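Local atomic coordinates of hydrolase, haloacid dehalogenase-like family (Porphyromonas gingivalis, PDB entry 2I6X), a protein that is predicted to be a hydrolase of the haloacid dehalogenase superfamily, although its substrate is not known. Residues A181-E184 and H189-C192; K148-E153 and T170-D175; N7-L12 and S163-E168; G14-L19 and E197-A202. All coordinates share one frame; numbering follows the deposited sequence.

Contact 1 (A181-E184 and H189-C192)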
loop_
_atom_site.group_PDB
_atom_site.type_symbol
_atom_site.label_atom_id
_atom_site.label_comp_id
_atom_site.label_asym_id
_atom_site.label_seq_id
_atom_site.Cartn_x
_atom_site.Cartn_y
_atom_site.Cartn_z
ATOM N N ALA A 181 -7.463 7.575 10.994
ATOM C CA ALA A 181 -8.756 7.974 11.586
ATOM C C ALA A 181 -9.806 6.841 11.521
ATOM O O ALA A 181 -10.534 6.614 12.477
ATOM C CB ALA A 181 -9.288 9.244 10.914
ATOM N N THR A 182 -9.866 6.116 10.409
ATOM C CA THR A 182 -10.820 5.005 10.298
ATOM C C THR A 182 -10.439 3.849 11.215
ATOM O O THR A 182 -11.321 3.230 11.820
ATOM C CB THR A 182 -10.979 4.513 8.824
ATOM O OG1 THR A 182 -11.542 5.562 8.033
ATOM C CG2 THR A 182 -11.874 3.294 8.730
ATOM N N ALA A 183 -9.144 3.552 11.320
ATOM C CA ALA A 183 -8.707 2.467 12.222
ATOM C C ALA A 183 -8.953 2.801 13.703
ATOM O O ALA A 183 -9.367 1.924 14.485
ATOM C CB ALA A 183 -7.275 2.086 11.982
ATOM N N GLU A 184 -8.738 4.064 14.074
ATOM C CA GLU A 184 -9.123 4.550 15.416
ATOM C C GLU A 184 -10.601 4.343 15.718
ATOM O O GLU A 184 -10.955 3.874 16.783
ATOM C CB GLU A 184 -8.781 6.036 15.584
ATOM C CG GLU A 184 -7.275 6.294 15.803
ATOM C CD GLU A 184 -6.748 5.806 17.173
ATOM O OE1 GLU A 184 -7.564 5.554 18.126
ATOM O OE2 GLU A 184 -5.499 5.694 17.298
ATOM N N HIS A 189 -5.279 0.147 17.702
ATOM C CA HIS A 189 -4.076 0.930 18.018
ATOM C C HIS A 189 -3.489 1.398 16.708
ATOM O O HIS A 189 -3.465 0.638 15.743
ATOM C CB HIS A 189 -3.061 0.105 18.804
ATOM C CG HIS A 189 -3.611 -0.380 20.102
ATOM N ND1 HIS A 189 -3.656 0.416 21.228
ATOM C CD2 HIS A 189 -4.231 -1.539 20.432
ATOM C CE1 HIS A 189 -4.252 -0.245 22.208
ATOM N NE2 HIS A 189 -4.604 -1.436 21.754
ATOM N N THR A 190 -3.085 2.663 16.655
ATOM C CA THR A 190 -2.545 3.196 15.413
ATOM C C THR A 190 -1.189 3.830 15.640
ATOM O O THR A 190 -0.848 4.229 16.764
ATOM C CB THR A 190 -3.490 4.222 14.687
ATOM O OG1 THR A 190 -3.719 5.357 15.528
ATOM C CG2 THR A 190 -4.833 3.591 14.265
ATOM N N TYR A 191 -0.404 3.870 14.572
ATOM C CA TYR A 191 0.798 4.708 14.526
ATOM C C TYR A 191 0.900 5.312 13.123
ATOM O O TYR A 191 0.686 4.613 12.156
ATOM C CB TYR A 191 2.057 3.927 14.892
ATOM C CG TYR A 191 3.268 4.828 14.933
ATOM C CD1 TYR A 191 3.574 5.558 16.082
ATOM C CD2 TYR A 191 4.096 4.974 13.811
ATOM C CE1 TYR A 191 4.662 6.399 16.118
ATOM C CE2 TYR A 191 5.181 5.811 13.830
ATOM C CZ TYR A 191 5.466 6.524 14.985
ATOM O OH TYR A 191 6.562 7.361 15.022
ATOM N N CYS A 192 1.171 6.615 13.034
ATOM C CA CYS A 192 1.180 7.335 11.753
ATOM C C CYS A 192 2.587 7.843 11.457
ATOM O O CYS A 192 2.960 8.942 11.862
ATOM C CB CYS A 192 0.181 8.500 11.732
ATOM S SG CYS A 192 -0.166 9.155 10.048
HETATM O O HOH W 1 -3.709 4.149 18.875
#

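Contact 2 (K148-E153 and T170-D175)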
loop_
_atom_site.group_PDB
_atom_site.type_symbol
_atom_site.label_atom_id
_atom_site.label_comp_id
_atom_site.label_asym_id
_atom_site.label_seq_id
_atom_site.Cartn_x
_atom_site.Cartn_y
_atom_site.Cartn_z
ATOM N N LYS A 148 -12.324 -2.909 -2.805
ATOM C CA LYS A 148 -12.606 -1.925 -1.752
ATOM C C LYS A 148 -11.328 -1.132 -1.490
ATOM O O LYS A 148 -10.242 -1.540 -1.916
ATOM C CB LYS A 148 -13.073 -2.575 -0.435
ATOM C CG LYS A 148 -14.173 -3.618 -0.522
ATOM C CD LYS A 148 -14.393 -4.263 0.824
ATOM C CE LYS A 148 -15.801 -4.854 0.933
ATOM N NZ LYS A 148 -15.933 -6.261 0.480
ATOM N N TYR A 149 -11.442 -0.009 -0.789
ATOM C CA TYR A 149 -10.293 0.874 -0.617
ATOM C C TYR A 149 -10.425 1.628 0.661
ATOM O O TYR A 149 -11.509 1.994 1.059
ATOM C CB TYR A 149 -10.113 1.851 -1.814
ATOM C CG TYR A 149 -11.347 2.680 -2.145
ATOM C CD1 TYR A 149 -12.395 2.139 -2.935
ATOM C CD2 TYR A 149 -11.486 3.992 -1.677
ATOM C CE1 TYR A 149 -13.544 2.881 -3.240
ATOM C CE2 TYR A 149 -12.656 4.742 -1.971
ATOM C CZ TYR A 149 -13.665 4.175 -2.757
ATOM O OH TYR A 149 -14.810 4.905 -3.063
ATOM N N LYS A 150 -9.298 1.854 1.304
ATOM C CA LYS A 150 -9.216 2.773 2.424
ATOM C C LYS A 150 -9.493 4.179 1.887
ATOM O O LYS A 150 -9.134 4.479 0.758
ATOM C CB LYS A 150 -7.825 2.722 3.023
ATOM C CG LYS A 150 -7.461 1.381 3.587
ATOM C CD LYS A 150 -6.057 1.392 4.228
ATOM C CE LYS A 150 -4.997 1.399 3.155
ATOM N NZ LYS A 150 -3.651 1.516 3.745
ATOM N N PRO A 151 -10.088 5.046 2.712
ATOM C CA PRO A 151 -10.396 4.822 4.134
ATOM C C PRO A 151 -11.786 4.271 4.483
ATOM O O PRO A 151 -12.233 4.427 5.607
ATOM C CB PRO A 151 -10.216 6.229 4.740
ATOM C CG PRO A 151 -10.579 7.186 3.588
ATOM C CD PRO A 151 -10.469 6.401 2.280
ATOM N N ASN A 152 -12.469 3.629 3.547
ATOM C CA ASN A 152 -13.782 3.070 3.858
ATOM C C ASN A 152 -13.624 1.976 4.891
ATOM O O ASN A 152 -12.612 1.259 4.896
ATOM C CB ASN A 152 -14.441 2.496 2.616
ATOM C CG ASN A 152 -14.712 3.540 1.565
ATOM O OD1 ASN A 152 -15.116 4.645 1.892
ATOM N ND2 ASN A 152 -14.492 3.195 0.288
ATOM N N GLU A 153 -14.625 1.861 5.757
ATOM C CA GLU A 153 -14.685 0.808 6.771
ATOM C C GLU A 153 -14.825 -0.585 6.170
ATOM O O GLU A 153 -14.282 -1.538 6.720
ATOM C CB GLU A 153 -15.818 1.078 7.787
ATOM C CG GLU A 153 -15.511 2.253 8.678
ATOM C CD GLU A 153 -16.583 2.597 9.671
ATOM O OE1 GLU A 153 -17.574 1.839 9.827
ATOM O OE2 GLU A 153 -16.425 3.647 10.336
ATOM N N THR A 170 -4.638 -5.117 17.937
ATOM C CA THR A 170 -3.954 -4.926 16.667
ATOM C C THR A 170 -3.328 -3.544 16.577
ATOM O O THR A 170 -3.974 -2.556 16.906
ATOM C CB THR A 170 -4.929 -5.153 15.473
ATOM O OG1 THR A 170 -5.598 -6.419 15.643
ATOM C CG2 THR A 170 -4.185 -5.151 14.175
ATOM N N LEU A 171 -2.071 -3.484 16.129
ATOM C CA LEU A 171 -1.410 -2.208 15.850
ATOM C C LEU A 171 -1.435 -1.926 14.347
ATOM O O LEU A 171 -0.993 -2.754 13.566
ATOM C CB LEU A 171 0.016 -2.220 16.405
ATOM C CG LEU A 171 0.922 -1.030 16.121
ATOM C CD1 LEU A 171 0.343 0.256 16.723
ATOM C CD2 LEU A 171 2.326 -1.318 16.671
ATOM N N PHE A 172 -1.985 -0.777 13.948
ATOM C CA PHE A 172 -2.154 -0.403 12.519
ATOM C C PHE A 172 -1.196 0.719 12.169
ATOM O O PHE A 172 -1.223 1.783 12.797
ATOM C CB PHE A 172 -3.613 0.009 12.244
ATOM C CG PHE A 172 -3.880 0.513 10.812
ATOM C CD1 PHE A 172 -3.906 -0.373 9.730
ATOM C CD2 PHE A 172 -4.136 1.867 10.566
ATOM C CE1 PHE A 172 -4.172 0.085 8.397
ATOM C CE2 PHE A 172 -4.406 2.337 9.273
ATOM C CZ PHE A 172 -4.423 1.445 8.173
ATOM N N ILE A 173 -0.299 0.471 11.206
ATOM C CA ILE A 173 0.784 1.424 10.883
ATOM C C ILE A 173 0.561 1.950 9.480
ATOM O O ILE A 173 0.731 1.222 8.485
ATOM C CB ILE A 173 2.187 0.798 11.089
ATOM C CG1 ILE A 173 2.316 0.210 12.503
ATOM C CG2 ILE A 173 3.331 1.830 10.789
ATOM C CD1 ILE A 173 3.516 -0.755 12.706
ATOM N N ASP A 174 0.126 3.207 9.393
ATOM C CA ASP A 174 -0.260 3.808 8.100
ATOM C C ASP A 174 0.064 5.295 8.146
ATOM O O ASP A 174 -0.171 5.929 9.150
ATOM C CB ASP A 174 -1.747 3.579 7.809
ATOM C CG ASP A 174 -2.134 3.781 6.325
ATOM O OD1 ASP A 174 -1.659 4.730 5.677
ATOM O OD2 ASP A 174 -2.961 2.997 5.789
ATOM N N ASP A 175 0.597 5.828 7.051
ATOM C CA ASP A 175 1.018 7.219 6.951
ATOM C C ASP A 175 -0.131 8.098 6.485
ATOM O O ASP A 175 0.006 9.321 6.422
ATOM C CB ASP A 175 2.206 7.347 5.954
ATOM C CG ASP A 175 1.848 6.841 4.518
ATOM O OD1 ASP A 175 1.241 5.730 4.356
ATOM O OD2 ASP A 175 2.193 7.564 3.551
#

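Contact 3 (N7-L12 and S163-E168)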
loop_
_atom_site.group_PDB
_atom_site.type_symbol
_atom_site.label_atom_id
_atom_site.label_comp_id
_atom_site.label_asym_id
_atom_site.label_seq_id
_atom_site.Cartn_x
_atom_site.Cartn_y
_atom_site.Cartn_z
ATOM N N ASN A 7 -1.420 -8.600 16.902
ATOM C CA ASN A 7 -1.423 -8.465 15.456
ATOM C C ASN A 7 -0.868 -7.101 15.052
ATOM O O ASN A 7 -1.058 -6.113 15.764
ATOM C CB ASN A 7 -2.836 -8.622 14.881
ATOM C CG ASN A 7 -3.695 -9.597 15.673
ATOM O OD1 ASN A 7 -3.484 -10.815 15.631
ATOM N ND2 ASN A 7 -4.668 -9.067 16.403
ATOM N N ILE A 8 -0.165 -7.054 13.924
ATOM C CA ILE A 8 0.340 -5.799 13.433
ATOM C C ILE A 8 0.005 -5.750 11.956
ATOM O O ILE A 8 0.247 -6.718 11.242
ATOM C CB ILE A 8 1.891 -5.650 13.633
ATOM C CG1 ILE A 8 2.311 -5.905 15.086
ATOM C CG2 ILE A 8 2.374 -4.265 13.193
ATOM C CD1 ILE A 8 3.705 -6.448 15.186
ATOM N N VAL A 9 -0.538 -4.618 11.510
ATOM C CA VAL A 9 -0.962 -4.396 10.130
ATOM C C VAL A 9 -0.163 -3.224 9.600
ATOM O O VAL A 9 -0.079 -2.189 10.254
ATOM C CB VAL A 9 -2.483 -4.028 10.049
ATOM C CG1 VAL A 9 -2.896 -3.711 8.592
ATOM C CG2 VAL A 9 -3.343 -5.142 10.616
ATOM N N PHE A 10 0.429 -3.386 8.420
ATOM C CA PHE A 10 1.262 -2.359 7.813
ATOM C C PHE A 10 0.634 -1.887 6.526
ATOM O O PHE A 10 0.064 -2.693 5.786
ATOM C CB PHE A 10 2.627 -2.955 7.455
ATOM C CG PHE A 10 3.426 -3.410 8.635
ATOM C CD1 PHE A 10 4.406 -2.585 9.192
ATOM C CD2 PHE A 10 3.227 -4.670 9.179
ATOM C CE1 PHE A 10 5.154 -3.006 10.288
ATOM C CE2 PHE A 10 3.956 -5.085 10.274
ATOM C CZ PHE A 10 4.923 -4.247 10.826
ATOM N N ASP A 11 0.762 -0.599 6.221
ATOM C CA ASP A 11 0.586 -0.167 4.816
ATOM C C ASP A 11 1.897 -0.480 4.060
ATOM O O ASP A 11 2.922 -0.748 4.670
ATOM C CB ASP A 11 0.272 1.330 4.769
ATOM C CG ASP A 11 -0.230 1.806 3.417
ATOM O OD1 ASP A 11 -0.557 1.001 2.502
ATOM O OD2 ASP A 11 -0.285 3.048 3.272
ATOM N N LEU A 12 1.854 -0.434 2.737
ATOM C CA LEU A 12 3.002 -0.662 1.902
ATOM C C LEU A 12 3.631 0.692 1.557
ATOM O O LEU A 12 4.703 1.035 2.089
ATOM C CB LEU A 12 2.592 -1.422 0.632
ATOM C CG LEU A 12 3.725 -1.853 -0.322
ATOM C CD1 LEU A 12 4.785 -2.728 0.361
ATOM C CD2 LEU A 12 3.119 -2.567 -1.524
ATOM N N SER A 163 -9.283 -12.457 8.831
ATOM C CA SER A 163 -8.128 -12.768 9.684
ATOM C C SER A 163 -8.499 -13.192 11.094
ATOM O O SER A 163 -7.720 -13.884 11.757
ATOM C CB SER A 163 -7.205 -11.544 9.795
ATOM O OG SER A 163 -7.873 -10.541 10.556
ATOM N N GLY A 164 -9.653 -12.734 11.566
ATOM C CA GLY A 164 -10.060 -12.912 12.959
ATOM C C GLY A 164 -9.330 -12.039 13.971
ATOM O O GLY A 164 -9.343 -12.324 15.160
HETATM N N MSE A 165 -8.691 -10.975 13.507
HETATM C CA MSE A 165 -8.018 -10.039 14.400
HETATM C C MSE A 165 -9.014 -9.200 15.198
HETATM O O MSE A 165 -9.996 -8.673 14.654
HETATM C CB MSE A 165 -7.068 -9.135 13.611
HETATM C CG MSE A 165 -7.770 -8.168 12.663
HETATM SE SE MSE A 165 -6.514 -7.060 11.654
HETATM C CE MSE A 165 -5.509 -8.389 10.645
ATOM N N LYS A 166 -8.774 -9.113 16.502
ATOM C CA LYS A 166 -9.460 -8.146 17.362
ATOM C C LYS A 166 -8.770 -6.782 17.210
ATOM O O LYS A 166 -7.543 -6.678 17.389
ATOM C CB LYS A 166 -9.433 -8.620 18.816
ATOM C CG LYS A 166 -10.084 -9.975 19.012
ATOM C CD LYS A 166 -10.256 -10.329 20.468
ATOM C CE LYS A 166 -10.466 -11.820 20.626
ATOM N NZ LYS A 166 -10.753 -12.205 22.045
ATOM N N PRO A 167 -9.533 -5.742 16.824
ATOM C CA PRO A 167 -8.939 -4.392 16.689
ATOM C C PRO A 167 -8.170 -3.911 17.927
ATOM O O PRO A 167 -7.104 -3.306 17.800
ATOM C CB PRO A 167 -10.147 -3.497 16.380
ATOM C CG PRO A 167 -11.143 -4.431 15.755
ATOM C CD PRO A 167 -10.964 -5.756 16.452
ATOM N N GLU A 168 -8.679 -4.190 19.128
ATOM C CA GLU A 168 -7.974 -3.727 20.311
ATOM C C GLU A 168 -6.694 -4.514 20.600
ATOM O O GLU A 168 -5.946 -4.177 21.511
ATOM C CB GLU A 168 -8.883 -3.664 21.528
ATOM C CG GLU A 168 -9.233 -5.013 22.129
ATOM C CD GLU A 168 -10.518 -5.603 21.553
ATOM O OE1 GLU A 168 -11.203 -6.322 22.337
ATOM O OE2 GLU A 168 -10.830 -5.327 20.338
HETATM O O HOH W 2 -6.612 -10.658 17.976
#

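Contact 4 (G14-L19 and E197-A202)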
loop_
_atom_site.group_PDB
_atom_site.type_symbol
_atom_site.label_atom_id
_atom_site.label_comp_id
_atom_site.label_asym_id
_atom_site.label_seq_id
_atom_site.Cartn_x
_atom_site.Cartn_y
_atom_site.Cartn_z
ATOM N N GLY A 14 4.589 4.397 1.677
ATOM C CA GLY A 14 4.742 5.342 2.783
ATOM C C GLY A 14 5.448 4.697 3.960
ATOM O O GLY A 14 6.527 5.133 4.373
ATOM N N VAL A 15 4.883 3.609 4.442
ATOM C CA VAL A 15 5.408 2.850 5.567
ATOM C C VAL A 15 6.646 1.957 5.231
ATOM O O VAL A 15 7.674 2.022 5.899
ATOM C CB VAL A 15 4.203 2.018 6.182
ATOM C CG1 VAL A 15 4.658 1.124 7.317
ATOM C CG2 VAL A 15 3.140 2.981 6.645
ATOM N N LEU A 16 6.530 1.124 4.192
ATOM C CA LEU A 16 7.582 0.170 3.846
ATOM C C LEU A 16 8.345 0.608 2.594
ATOM O O LEU A 16 9.536 0.306 2.438
ATOM C CB LEU A 16 6.981 -1.219 3.656
ATOM C CG LEU A 16 6.292 -1.891 4.855
ATOM C CD1 LEU A 16 5.485 -3.154 4.459
ATOM C CD2 LEU A 16 7.344 -2.241 5.905
ATOM N N ILE A 17 7.662 1.305 1.687
ATOM C CA ILE A 17 8.324 1.831 0.507
ATOM C C ILE A 17 8.157 3.337 0.566
ATOM O O ILE A 17 7.022 3.837 0.560
ATOM C CB ILE A 17 7.686 1.319 -0.833
ATOM C CG1 ILE A 17 7.576 -0.205 -0.861
ATOM C CG2 ILE A 17 8.441 1.898 -2.080
ATOM C CD1 ILE A 17 6.880 -0.726 -2.110
ATOM N N HIS A 18 9.276 4.057 0.662
ATOM C CA HIS A 18 9.294 5.523 0.601
ATOM C C HIS A 18 8.839 5.930 -0.788
ATOM O O HIS A 18 9.296 5.362 -1.795
ATOM C CB HIS A 18 10.712 6.064 0.898
ATOM C CG HIS A 18 10.847 7.561 0.798
ATOM N ND1 HIS A 18 12.071 8.194 0.724
ATOM C CD2 HIS A 18 9.920 8.548 0.769
ATOM C CE1 HIS A 18 11.890 9.501 0.651
ATOM N NE2 HIS A 18 10.592 9.742 0.671
ATOM N N LEU A 19 7.953 6.914 -0.835
ATOM C CA LEU A 19 7.345 7.354 -2.086
ATOM C C LEU A 19 7.854 8.691 -2.595
ATOM O O LEU A 19 8.288 9.540 -1.824
ATOM C CB LEU A 19 5.826 7.437 -1.903
ATOM C CG LEU A 19 5.068 6.152 -1.536
ATOM C CD1 LEU A 19 3.563 6.428 -1.337
ATOM C CD2 LEU A 19 5.261 5.056 -2.601
ATOM N N GLU A 197 10.132 7.897 7.161
ATOM C CA GLU A 197 10.601 7.871 8.551
ATOM C C GLU A 197 11.158 6.482 8.930
ATOM O O GLU A 197 10.563 5.467 8.558
ATOM C CB GLU A 197 9.430 8.219 9.464
ATOM C CG GLU A 197 9.797 8.522 10.923
ATOM C CD GLU A 197 8.541 8.681 11.789
ATOM O OE1 GLU A 197 8.571 8.297 12.991
ATOM O OE2 GLU A 197 7.510 9.165 11.258
ATOM N N ASN A 198 12.264 6.424 9.674
ATOM C CA ASN A 198 12.659 5.154 10.300
ATOM C C ASN A 198 11.899 4.905 11.577
ATOM O O ASN A 198 12.287 5.401 12.640
ATOM C CB ASN A 198 14.157 5.009 10.623
ATOM C CG ASN A 198 14.468 3.603 11.214
ATOM O OD1 ASN A 198 13.686 2.650 11.000
ATOM N ND2 ASN A 198 15.575 3.470 11.952
ATOM N N TRP A 199 10.855 4.099 11.481
ATOM C CA TRP A 199 9.956 3.901 12.610
ATOM C C TRP A 199 10.269 2.666 13.439
ATOM O O TRP A 199 9.536 2.369 14.370
ATOM C CB TRP A 199 8.505 3.833 12.139
ATOM C CG TRP A 199 8.262 2.957 10.922
ATOM C CD1 TRP A 199 7.924 3.392 9.671
ATOM C CD2 TRP A 199 8.322 1.524 10.847
ATOM N NE1 TRP A 199 7.776 2.330 8.820
ATOM C CE2 TRP A 199 7.996 1.165 9.513
ATOM C CE3 TRP A 199 8.627 0.508 11.764
ATOM C CZ2 TRP A 199 7.968 -0.188 9.071
ATOM C CZ3 TRP A 199 8.603 -0.822 11.336
ATOM C CH2 TRP A 199 8.287 -1.159 9.993
ATOM N N ILE A 200 11.318 1.932 13.074
ATOM C CA ILE A 200 11.658 0.706 13.772
ATOM C C ILE A 200 11.801 0.947 15.271
ATOM O O ILE A 200 11.135 0.260 16.039
ATOM C CB ILE A 200 12.901 -0.017 13.190
ATOM C CG1 ILE A 200 12.575 -0.591 11.808
ATOM C CG2 ILE A 200 13.366 -1.125 14.126
ATOM C CD1 ILE A 200 13.826 -0.960 11.000
ATOM N N PRO A 201 12.659 1.912 15.701
ATOM C CA PRO A 201 12.746 2.135 17.166
ATOM C C PRO A 201 11.404 2.421 17.876
ATOM O O PRO A 201 11.129 1.829 18.925
ATOM C CB PRO A 201 13.737 3.307 17.288
ATOM C CG PRO A 201 14.613 3.190 16.046
ATOM C CD PRO A 201 13.609 2.781 14.967
ATOM N N ALA A 202 10.566 3.282 17.292
ATOM C CA ALA A 202 9.271 3.650 17.892
ATOM C C ALA A 202 8.287 2.480 17.964
ATOM O O ALA A 202 7.565 2.316 18.956
ATOM C CB ALA A 202 8.628 4.820 17.141
#

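Contact 1 (A181-E184 and H189-C192)
E184 OE2 is gripped twice: T190 OG1 gives it a short hydrogen bond of 2.5 Å, and water 1 donates to the same oxygen. The threonine hydroxyl meets the carboxylate on its anti side, 17° out of the plane, so the approach is nearly flat. Water 1 also accepts from T190 N at 2.7 Å, and the residue is thus bound to one glutamate oxygen directly through its side chain and indirectly through its backbone. E184 gets there by bending: chi2 of -70° turns the carboxylate back toward the strand, although CB itself does not face it. On the threonine, OG1 stands between the backbone N and the carbonyl carbon (chi1 61°), and CG2 is directed to the helix, where it rests on A183 CB at 3.7 Å. The methyl pair lies on the inner side of the polar bonds; A183 is buried and also packs on F172 and F156, whereas E184 is exposed. The contact closes the second half of a beta-alpha-beta unit, in which helix 177-185 returns through a short turn to strand 189-191, the edge strand of the parallel sheet in this Rossmann-like domain. Chemically the interface is graded, apolar beneath and polar outside: sharing OE2 between a hydroxyl and a water would spread the carboxylate's probable negative charge over two donors at the protein surface.

Contact 2 (K148-E153 and T170-D175)
K150 NZ and D174 OD2 form a 2.6 Å salt bridge, the tight part of this buried contact. The lysine and aspartate side chains come from opposite directions, and the amine meets the carboxylate on its syn side, 22° out of plane. A bend in the lysine chain at chi3 (-75°) brings NZ to the aspartate; L110 O takes a further hydrogen bond from it. D174 OD2 also accepts from N179 ND2, and its OD1 from G176 N, which fixes the rotation of the carboxylate. Packing is looser beside the bridge, where K150 CD lies at the edge of the F172 ring, 4.3 Å from CZ. On the partly exposed side K148 does not touch the strand and pairs with E158; within the loop N152 ND2 stands 3.2 Å above the plane of the Y149 ring, offset toward its rim. The lysine followed by a cis peptide bond to P151, and the acidic pair D174-D175 after a strand, match motifs III and IV of the HAD fold; with D11 close by, they probably outline the active site. Helix 153-163 supplies I155 and F156 against K150, helix 177-185 supplies N179, and strand 170-173 lies between strands 7-10 and 189-191.

Contact 3 (N7-L12 and S163-E168)
M165, modelled as selenomethionine, lays its side chain over two residues of strand 7-10, its CB against the amide of N7 and its far end against V9. The nearer overlap joins CB to N7 ND2 at 3.7 Å, the two side chains meeting at a slant. Farther along, SE rests 3.8 Å from V9 CG2 and the terminal CE 3.9 Å from the same methyl, in a crossing at about a right angle. SE reaches V9 CG2 by way of chi1 and chi2, and the bend at chi3 (62°) swings CE round to touch it too. M159 and F108 also pack on M165, so the residue touches strand 7-10, strand 106-111 and helix 153-163 at once. The polar end of N7 has other partners: ND2 donates to T170 OG1 and to water 2 at 3.0 Å. That water accepts from K166 N as well, again at 3.0 Å, while K166 O is hydrogen-bonded to T170 OG1. On the helix side, S163 OG accepts from M165 N at 3.1 Å with an angle of 159°, an ST turn that, together with the positive phi of G164, redirects the chain from helix 153-163 toward strand 170-173. The contact therefore ties the helix-to-strand connection of a Rossmann-like domain to the start of its central strand. No direct hydrogen bond crosses between the two segments; their cohesion is apolar through V9, and at N7 the polar link is indirect, made by a water and a threonine that give both N-H groups of a buried amide an acceptor.

Contact 4 (G14-L19 and E197-A202)
With chi1 at 46° and chi2 at -110°, W199 swings its indole away from its own helix start and presents the NE1 edge to V15 and L16. The tight turn at 14-16 and the strand 17-19 after it are consistent with the squiggle and flap that follow the first strand of HAD-fold proteins. In this turn G14 N is hydrogen-bonded to I17 O at 2.7 Å, and the positive phi of G14 belongs to the bend. Across the contact W199 NE1 donates to V15 O at 2.9 Å with an N-H...O angle of 158°. The carbonyl oxygen lies close to the indole plane, but the donor is tilted out of the carbonyl plane. K94 NZ shares V15 O as a second donor. V15 CG1 lies out of the ring plane, off the rim beside the N-H, 3.7 Å from W199 NE1, with the valine side chain roughly perpendicular to that of the tryptophan, whereas L16 CD2 comes to 3.8 Å from W199 CZ2 at the edge, in the ring plane. P193, K94 and Y97 add further contacts around the indole, so a turn near the N-terminus, helix 92-101 and the approach to the C-terminal helix meet at one ring. This gives the buried indole N-H an acceptor while the benzo edge meets L16. Helix 200-207 begins right after the tryptophan, and there N198 OD1 takes a capping bond of 3.2 Å from I200 N, whose nitrogen stands above the plane of the amide carbonyl.

Contacts 1, 2 and 3 lie on the same side of the chain's centre and reach one parallel sheet, in which strand 170-173 of contact 2 is flanked by strand 7-10 of contact 3 and strand 189-191 of contact 1. Contact 4 stands apart, its centre about 16 Å from those of contacts 1 and 2 and about 17 Å from that of contact 3, yet F10 touches W199 and Y191 OH bonds E197 OE1. Contacts 2, 3 and 4 are buried, contact 1 only partly. Chemistry follows place: a salt bridge near the probable active site in contact 2, apolar contacts with mediated polar links in contact 3, an indole-to-carbonyl bond in contact 4, and a carboxylate-hydroxyl pair with water at the sheet edge in contact 1.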